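Local atomic coordinates of GPI-anchored protein LLG1 (Arabidopsis thaliana, PDB entry 6A5D), a protein that probably acts as a cell-surface co-receptor that, together with a receptor kinase, perceives secreted RALF signalling peptides in plants. Residues 35-40 and 57-62; 66-71 and 108-113. All coordinates share one frame; numbering follows the deposited sequence.

Contact 1. Residues 35-40 and 57-62; sequences YTIITS and KDFACP. With FUC (alpha-L-fucopyranose), chain C.
Ile37 and Phe59, whose CA atoms lie 6.8 Å apart, bring the short helix 36-39 against the C-terminal end of helix 49-60, with no hydrogen bond between the two segments. This is helix-on-helix packing in the small, all-helical, disulfide-bonded domain of LLG1, and the side chain of Phe59 is its centre. With its CG anti to the backbone N (chi1 176°), Phe59 sends its ring away from its own helix toward Tyr35, at the N-cap of helix 36-39. The two rings form an offset stack, centroids 4.6 Å apart and planes 29° from parallel. Phe59 meets one face of the tyrosine ring off its centre, its CZ coming 3.2 Å from Tyr35 CE2, a tight approach for two aromatic carbons. The tyrosine is fixed from other directions too: its OH is hydrogen-bonded to Phe30 O, and its ring makes an edge-to-face pair with Tyr85. Nearer the root of Phe59 the two isoleucines take over. Ile38 runs its extended CG1-CD1 arm across the phenylalanine at about a right angle, ending with CD1 3.7 Å from Phe59 CB. Ile37 splits its work between two branches: CG2 lies at the edge of the Phe59 ring, near its plane, while CG1, swung away from the backbone N (chi1 -172°), carries CD1 across to 3.5 Å from Asp58 CB. Met33 also touches Phe59. Fucose O3, in a glycan carried by the protein itself, lies 3.6 Å from Ser40 OG, and Thr36 CG2 packs against the sugar's C3. Thr36 O accepts from both Ser40 N and Ser40 OG, which reach it from opposite faces of its carbonyl plane, with Ser40 OG 2.8 Å from Thr36 O.

Contact 2. Residues 66-71 and 108-113; sequences QLNDLS and AGSQLP
Asn68, the first residue to leave helical geometry after helix 64-67, reaches across to the loop at Gln111 and Pro113. From CB, its CG is set beside the backbone N (chi1 -73°), which turns the amide toward the loop and leaves CG 3.4 Å from Gln111 O. At the tip, ND2 donates to Gln111 O over 2.7 Å, a nearly straight bond (N-H...O 164°) with the acceptor in the plane of the amide; Ser110 OG is 3.3 Å from the same ND2. OD1 sits 3.6 Å from Pro113 CD and also 3.3 Å from Gln111 O, where two acceptors can form no bond. An alanine here would remove the whole amide, and Gln111 O would probably lose its donor from this segment while Pro113 lost a neighbour beside its ring. Next to the amide the contact is apolar: Leu67 sets CB against Pro113 CD, and its CD1 meets Leu112 CD2 at 3.9 Å as the two leucines pass obliquely. Leu112 also packs on Ala60. In this small helical domain, a side-chain-to-backbone bond rather than strand pairing thus ties the loop after helix 92-99 to helix 64-67, and an Asx turn follows, Asp69 OD1 accepting from Ser71 N.

In the fold
From the N-terminal end of the model, the chain reaches helix 36-39, then runs through helix 49-60, whose last turn returns to it; contact 1 closes this 16-residue loop. Helix 64-67 follows directly and opens contact 2, which closes only after helices 74-86 and 92-99, when the loop at 108-113 comes back across 36 intervening residues. The two contacts are therefore in series, neither nested nor crossed. Their centres lie about 15 Å apart, yet they touch: Leu112 packs on Lys57 and Cys61, and Leu67 on Ala60. The disulfide Cys61-Cys106 ties the turn after helix 49-60 to the chain just before the 108-113 loop, and Met78 of helix 74-86 touches both Phe59 and Leu67.

Contact 1. Residues 35-40 and 57-62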
ATOM      1  N   TYR A  35     -11.082  -0.096   1.033  1.00 10.40           N
ATOM      2  CA  TYR A  35      -9.907   0.464   1.683  1.00 10.34           C
ATOM      3  C   TYR A  35     -10.091   0.633   3.186  1.00 11.32           C
ATOM      4  O   TYR A  35      -9.207   1.193   3.848  1.00 12.31           O
ATOM      5  CB  TYR A  35      -9.505   1.788   1.009  1.00 11.03           C
ATOM      6  CG  TYR A  35      -8.972   1.546  -0.375  1.00 10.26           C
ATOM      7  CD1 TYR A  35      -9.846   1.295  -1.433  1.00 12.42           C
ATOM      8  CD2 TYR A  35      -7.607   1.515  -0.616  1.00 12.04           C
ATOM      9  CE1 TYR A  35      -9.369   1.030  -2.698  1.00 10.65           C
ATOM     10  CE2 TYR A  35      -7.120   1.248  -1.868  1.00 10.79           C
ATOM     11  CZ  TYR A  35      -7.999   1.007  -2.909  1.00 11.87           C
ATOM     12  OH  TYR A  35      -7.497   0.736  -4.153  1.00 12.88           O
ATOM     13  N   THR A  36     -11.199   0.130   3.743  1.00 10.38           N
ATOM     14  CA  THR A  36     -11.518   0.404   5.143  1.00 11.97           C
ATOM     15  C   THR A  36     -10.495  -0.202   6.096  1.00 10.69           C
ATOM     16  O   THR A  36     -10.247   0.363   7.170  1.00 15.21           O
ATOM     17  CB  THR A  36     -12.949  -0.032   5.461  1.00 11.73           C
ATOM     18  OG1 THR A  36     -13.837   0.643   4.564  1.00 11.83           O
ATOM     19  CG2 THR A  36     -13.331   0.329   6.897  1.00 12.39           C
ATOM     20  N   ILE A  37      -9.862  -1.314   5.721  1.00 10.11           N
ATOM     21  CA  ILE A  37      -8.820  -1.867   6.585  1.00 12.44           C
ATOM     22  C   ILE A  37      -7.737  -0.826   6.859  1.00 12.91           C
ATOM     23  O   ILE A  37      -7.201  -0.741   7.972  1.00 14.46           O
ATOM     24  CB  ILE A  37      -8.256  -3.172   5.999  1.00 14.01           C
ATOM     25  CG1 ILE A  37      -7.325  -3.834   7.003  1.00 15.22           C
ATOM     26  CG2 ILE A  37      -7.544  -2.918   4.659  1.00 12.17           C
ATOM     27  CD1 ILE A  37      -6.840  -5.171   6.547  1.00 19.18           C
ATOM     28  N   ILE A  38      -7.424   0.007   5.862  1.00 11.31           N
ATOM     29  CA  ILE A  38      -6.437   1.070   6.060  1.00  9.67           C
ATOM     30  C   ILE A  38      -7.057   2.286   6.745  1.00 11.24           C
ATOM     31  O   ILE A  38      -6.531   2.781   7.754  1.00 13.17           O
ATOM     32  CB  ILE A  38      -5.762   1.464   4.733  1.00 10.76           C
ATOM     33  CG1 ILE A  38      -5.100   0.256   4.056  1.00 10.22           C
ATOM     34  CG2 ILE A  38      -4.752   2.593   4.998  1.00 10.92           C
ATOM     35  CD1 ILE A  38      -4.474   0.575   2.711  1.00  9.41           C
ATOM     36  N   THR A  39      -8.170   2.804   6.205  1.00  9.54           N
ATOM     37  CA  THR A  39      -8.696   4.078   6.699  1.00 12.07           C
ATOM     38  C   THR A  39      -9.209   3.977   8.132  1.00 14.52           C
ATOM     39  O   THR A  39      -9.187   4.981   8.862  1.00 13.86           O
ATOM     40  CB  THR A  39      -9.776   4.654   5.770  1.00 13.27           C
ATOM     41  OG1 THR A  39     -10.892   3.762   5.697  1.00 11.27           O
ATOM     42  CG2 THR A  39      -9.235   4.872   4.377  1.00 14.74           C
ATOM     43  N   SER A  40      -9.698   2.800   8.544  1.00 11.02           N
ATOM     44  CA  SER A  40     -10.180   2.628   9.914  1.00 14.28           C
ATOM     45  C   SER A  40      -9.035   2.554  10.920  1.00 14.64           C
ATOM     46  O   SER A  40      -9.232   2.874  12.099  1.00 18.00           O
ATOM     47  CB  SER A  40     -11.077   1.393  10.013  1.00 13.56           C
ATOM     48  OG  SER A  40     -10.324   0.200   9.960  1.00 16.42           O
ATOM     49  N   LYS A  57       0.200  -3.288   4.626  1.00  8.76           N
ATOM     50  CA  LYS A  57       0.634  -4.638   4.266  1.00  9.42           C
ATOM     51  C   LYS A  57      -0.545  -5.594   4.229  1.00  8.84           C
ATOM     52  O   LYS A  57      -0.672  -6.397   3.296  1.00  9.72           O
ATOM     53  CB  LYS A  57       1.683  -5.127   5.265  1.00  9.56           C
ATOM     54  CG  LYS A  57       3.055  -4.507   4.999  1.00 10.18           C
ATOM     55  CD  LYS A  57       4.131  -4.920   6.000  1.00  9.96           C
ATOM     56  CE  LYS A  57       5.452  -4.253   5.641  1.00 10.24           C
ATOM     57  NZ  LYS A  57       6.586  -4.750   6.488  1.00 10.87           N
ATOM     58  N   ASP A  58      -1.454  -5.486   5.205  1.00  9.35           N
ATOM     59  CA  ASP A  58      -2.631  -6.352   5.208  1.00  9.18           C
ATOM     60  C   ASP A  58      -3.479  -6.142   3.954  1.00 10.38           C
ATOM     61  O   ASP A  58      -4.038  -7.103   3.403  1.00  9.10           O
ATOM     62  CB  ASP A  58      -3.444  -6.143   6.482  1.00 11.88           C
ATOM     63  CG  ASP A  58      -2.822  -6.815   7.696  1.00 12.14           C
ATOM     64  OD1 ASP A  58      -2.019  -7.755   7.522  1.00 12.98           O
ATOM     65  OD2 ASP A  58      -3.145  -6.416   8.830  1.00 12.44           O
ATOM     66  N   PHE A  59      -3.549  -4.897   3.472  1.00 10.73           N
ATOM     67  CA  PHE A  59      -4.301  -4.585   2.259  1.00  8.44           C
ATOM     68  C   PHE A  59      -3.567  -5.059   1.010  1.00 10.35           C
ATOM     69  O   PHE A  59      -4.185  -5.619   0.091  1.00 10.94           O
ATOM     70  CB  PHE A  59      -4.521  -3.070   2.160  1.00 10.16           C
ATOM     71  CG  PHE A  59      -5.216  -2.646   0.885  1.00 10.50           C
ATOM     72  CD1 PHE A  59      -6.605  -2.587   0.833  1.00  9.31           C
ATOM     73  CD2 PHE A  59      -4.487  -2.323  -0.260  1.00 10.66           C
ATOM     74  CE1 PHE A  59      -7.251  -2.206  -0.344  1.00  9.55           C
ATOM     75  CE2 PHE A  59      -5.130  -1.944  -1.440  1.00 10.71           C
ATOM     76  CZ  PHE A  59      -6.511  -1.899  -1.484  1.00 11.27           C
ATOM     77  N   ALA A  60      -2.253  -4.827   0.952  1.00 10.65           N
ATOM     78  CA  ALA A  60      -1.510  -4.856  -0.301  1.00 10.30           C
ATOM     79  C   ALA A  60      -0.745  -6.148  -0.516  1.00  9.56           C
ATOM     80  O   ALA A  60      -0.572  -6.563  -1.659  1.00 10.36           O
ATOM     81  CB  ALA A  60      -0.525  -3.675  -0.356  1.00  9.47           C
ATOM     82  N   CYS A  61      -0.308  -6.798   0.553  1.00 10.56           N
ATOM     83  CA  CYS A  61       0.463  -8.026   0.406  1.00 10.21           C
ATOM     84  C   CYS A  61      -0.237  -9.127  -0.387  1.00 12.38           C
ATOM     85  O   CYS A  61       0.476  -9.897  -1.055  1.00 10.72           O
ATOM     86  CB  CYS A  61       0.937  -8.530   1.773  1.00  8.49           C
ATOM     87  SG  CYS A  61       2.249  -7.505   2.475  1.00 74.81           S
ATOM     88  N   PRO A  62      -1.567  -9.268  -0.379  1.00 10.35           N
ATOM     89  CA  PRO A  62      -2.176 -10.282  -1.256  1.00 11.10           C
ATOM     90  C   PRO A  62      -1.938 -10.027  -2.734  1.00 11.43           C
ATOM     91  O   PRO A  62      -2.197 -10.921  -3.546  1.00 12.54           O
ATOM     92  CB  PRO A  62      -3.664 -10.282  -0.877  1.00 11.05           C
ATOM     93  CG  PRO A  62      -3.784  -9.485   0.381  1.00 11.93           C
ATOM     94  CD  PRO A  62      -2.529  -8.682   0.581  1.00 10.73           C
TER
HETATM   95  C1  FUC C   3     -14.498  -4.298   8.033  1.00 12.78           C
HETATM   96  C2  FUC C   3     -12.980  -4.361   8.211  1.00 14.77           C
HETATM   97  C3  FUC C   3     -12.447  -3.026   8.765  1.00 15.77           C
HETATM   98  C4  FUC C   3     -13.188  -2.679  10.061  1.00 15.53           C
HETATM   99  C5  FUC C   3     -14.699  -2.643   9.780  1.00 14.83           C
HETATM  100  C6  FUC C   3     -15.568  -2.363  10.998  1.00 15.65           C
HETATM  101  O2  FUC C   3     -12.374  -4.683   6.993  1.00 13.39           O
HETATM  102  O3  FUC C   3     -11.070  -3.177   9.064  1.00 15.96           O
HETATM  103  O4  FUC C   3     -12.919  -3.671  11.035  1.00 15.52           O
HETATM  104  O5  FUC C   3     -15.143  -3.911   9.242  1.00 13.43           O

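Contact 2. Residues 66-71 and 108-113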
ATOM      1  N   GLN A  66       0.946  -8.973  -8.654  1.00  9.68           N
ATOM      2  CA  GLN A  66       0.595  -7.960  -9.638  1.00 10.26           C
ATOM      3  C   GLN A  66       1.341  -6.657  -9.389  1.00 10.00           C
ATOM      4  O   GLN A  66       1.806  -6.018 -10.339  1.00 11.85           O
ATOM      5  CB  GLN A  66      -0.920  -7.737  -9.638  1.00 11.41           C
ATOM      6  CG  GLN A  66      -1.725  -9.000  -9.942  1.00 13.02           C
ATOM      7  CD  GLN A  66      -2.187  -9.747  -8.693  1.00 16.35           C
ATOM      8  OE1 GLN A  66      -1.462  -9.894  -7.723  1.00 16.83           O
ATOM      9  NE2 GLN A  66      -3.428 -10.213  -8.723  1.00 22.08           N
ATOM     10  N   LEU A  67       1.513  -6.283  -8.119  1.00 10.85           N
ATOM     11  CA  LEU A  67       2.217  -5.049  -7.795  1.00  9.85           C
ATOM     12  C   LEU A  67       3.665  -5.102  -8.259  1.00 13.04           C
ATOM     13  O   LEU A  67       4.232  -4.079  -8.662  1.00 11.96           O
ATOM     14  CB  LEU A  67       2.147  -4.791  -6.295  1.00 11.82           C
ATOM     15  CG  LEU A  67       0.770  -4.400  -5.762  1.00 12.19           C
ATOM     16  CD1 LEU A  67       0.756  -4.434  -4.245  1.00 11.56           C
ATOM     17  CD2 LEU A  67       0.365  -3.006  -6.250  1.00 11.37           C
ATOM     18  N   ASN A  68       4.288  -6.276  -8.181  1.00 10.69           N
ATOM     19  CA  ASN A  68       5.685  -6.456  -8.572  1.00 13.25           C
ATOM     20  C   ASN A  68       5.851  -6.820 -10.034  1.00 12.89           C
ATOM     21  O   ASN A  68       6.944  -7.247 -10.438  1.00 14.53           O
ATOM     22  CB  ASN A  68       6.411  -7.450  -7.664  1.00 12.33           C
ATOM     23  CG  ASN A  68       6.695  -6.880  -6.289  1.00 15.14           C
ATOM     24  OD1 ASN A  68       6.860  -5.668  -6.127  1.00 21.07           O
ATOM     25  ND2 ASN A  68       6.753  -7.745  -5.293  1.00 17.06           N
ATOM     26  N   ASP A  69       4.789  -6.723 -10.820  1.00 13.76           N
ATOM     27  CA  ASP A  69       4.914  -6.753 -12.271  1.00 13.55           C
ATOM     28  C   ASP A  69       5.333  -5.351 -12.686  1.00 14.93           C
ATOM     29  O   ASP A  69       4.506  -4.441 -12.806  1.00 14.07           O
ATOM     30  CB  ASP A  69       3.602  -7.167 -12.916  1.00 14.83           C
ATOM     31  CG  ASP A  69       3.664  -7.128 -14.429  1.00 17.73           C
ATOM     32  OD1 ASP A  69       4.733  -6.790 -14.985  1.00 15.46           O
ATOM     33  OD2 ASP A  69       2.648  -7.466 -15.059  1.00 19.79           O
ATOM     34  N   LEU A  70       6.638  -5.177 -12.906  1.00 15.42           N
ATOM     35  CA  LEU A  70       7.200  -3.867 -13.179  1.00 13.67           C
ATOM     36  C   LEU A  70       6.773  -3.313 -14.532  1.00 16.29           C
ATOM     37  O   LEU A  70       6.958  -2.117 -14.784  1.00 18.60           O
ATOM     38  CB  LEU A  70       8.727  -3.995 -13.139  1.00 14.94           C
ATOM     39  CG  LEU A  70       9.332  -4.472 -11.815  1.00 20.89           C
ATOM     40  CD1 LEU A  70      10.851  -4.612 -11.902  1.00 18.39           C
ATOM     41  CD2 LEU A  70       8.945  -3.557 -10.672  1.00 22.78           C
ATOM     42  N   SER A  71       6.210  -4.149 -15.395  1.00 14.65           N
ATOM     43  CA  SER A  71       5.709  -3.727 -16.695  1.00 14.21           C
ATOM     44  C   SER A  71       4.274  -3.230 -16.644  1.00 13.77           C
ATOM     45  O   SER A  71       3.754  -2.776 -17.668  1.00 14.03           O
ATOM     46  CB  SER A  71       5.840  -4.871 -17.698  1.00 16.65           C
ATOM     47  OG  SER A  71       4.782  -5.795 -17.522  1.00 16.22           O
ATOM     48  N   ALA A 108       4.954 -13.086   4.268  1.00 16.21           N
ATOM     49  CA  ALA A 108       5.233 -14.274   3.466  1.00 19.66           C
ATOM     50  C   ALA A 108       6.521 -14.174   2.657  1.00 17.73           C
ATOM     51  O   ALA A 108       6.900 -15.159   2.013  1.00 21.30           O
ATOM     52  CB  ALA A 108       4.059 -14.592   2.534  1.00 18.16           C
ATOM     53  N   GLY A 109       7.210 -13.036   2.666  1.00 16.38           N
ATOM     54  CA  GLY A 109       8.548 -12.921   2.104  1.00 18.46           C
ATOM     55  C   GLY A 109       8.700 -11.943   0.957  1.00 18.65           C
ATOM     56  O   GLY A 109       9.826 -11.480   0.703  1.00 22.17           O
ATOM     57  N   SER A 110       7.633 -11.619   0.236  1.00 16.94           N
ATOM     58  CA  SER A 110       7.802 -10.743  -0.913  1.00 17.09           C
ATOM     59  C   SER A 110       7.882  -9.285  -0.458  1.00 18.43           C
ATOM     60  O   SER A 110       7.490  -8.933   0.658  1.00 21.58           O
ATOM     61  CB  SER A 110       6.652 -10.924  -1.903  1.00 21.31           C
ATOM     62  OG  SER A 110       6.905 -10.205  -3.104  1.00 26.96           O
ATOM     63  N   GLN A 111       8.373  -8.429  -1.354  1.00 18.44           N
ATOM     64  CA  GLN A 111       8.588  -7.016  -1.072  1.00 16.72           C
ATOM     65  C   GLN A 111       7.505  -6.199  -1.760  1.00 17.72           C
ATOM     66  O   GLN A 111       7.207  -6.418  -2.939  1.00 22.77           O
ATOM     67  CB  GLN A 111       9.938  -6.558  -1.632  1.00 19.70           C
ATOM     68  CG  GLN A 111      11.103  -7.425  -1.222  1.00 22.46           C
ATOM     69  CD  GLN A 111      11.304  -7.420   0.272  1.00 23.96           C
ATOM     70  OE1 GLN A 111      11.184  -6.373   0.921  1.00 23.56           O
ATOM     71  NE2 GLN A 111      11.587  -8.586   0.837  1.00 26.44           N
ATOM     72  N   LEU A 112       6.941  -5.209  -1.023  1.00 14.66           N
ATOM     73  CA  LEU A 112       6.024  -4.273  -1.659  1.00 14.85           C
ATOM     74  C   LEU A 112       6.808  -3.131  -2.292  1.00 14.73           C
ATOM     75  O   LEU A 112       7.806  -2.674  -1.723  1.00 13.69           O
ATOM     76  CB  LEU A 112       5.090  -3.678  -0.621  1.00 13.15           C
ATOM     77  CG  LEU A 112       4.062  -4.642  -0.061  1.00 14.34           C
ATOM     78  CD1 LEU A 112       3.390  -4.044   1.168  1.00 16.85           C
ATOM     79  CD2 LEU A 112       3.064  -4.939  -1.154  1.00 15.78           C
ATOM     80  N   PRO A 113       6.389  -2.654  -3.465  1.00 15.24           N
ATOM     81  CA  PRO A 113       7.097  -1.540  -4.086  1.00 15.45           C
ATOM     82  C   PRO A 113       6.890  -0.261  -3.295  1.00 15.28           C
ATOM     83  O   PRO A 113       5.830  -0.057  -2.679  1.00 15.62           O
ATOM     84  CB  PRO A 113       6.449  -1.446  -5.479  1.00 17.39           C
ATOM     85  CG  PRO A 113       5.049  -1.937  -5.241  1.00 18.48           C
ATOM     86  CD  PRO A 113       5.217  -3.074  -4.257  1.00 16.33           C
TER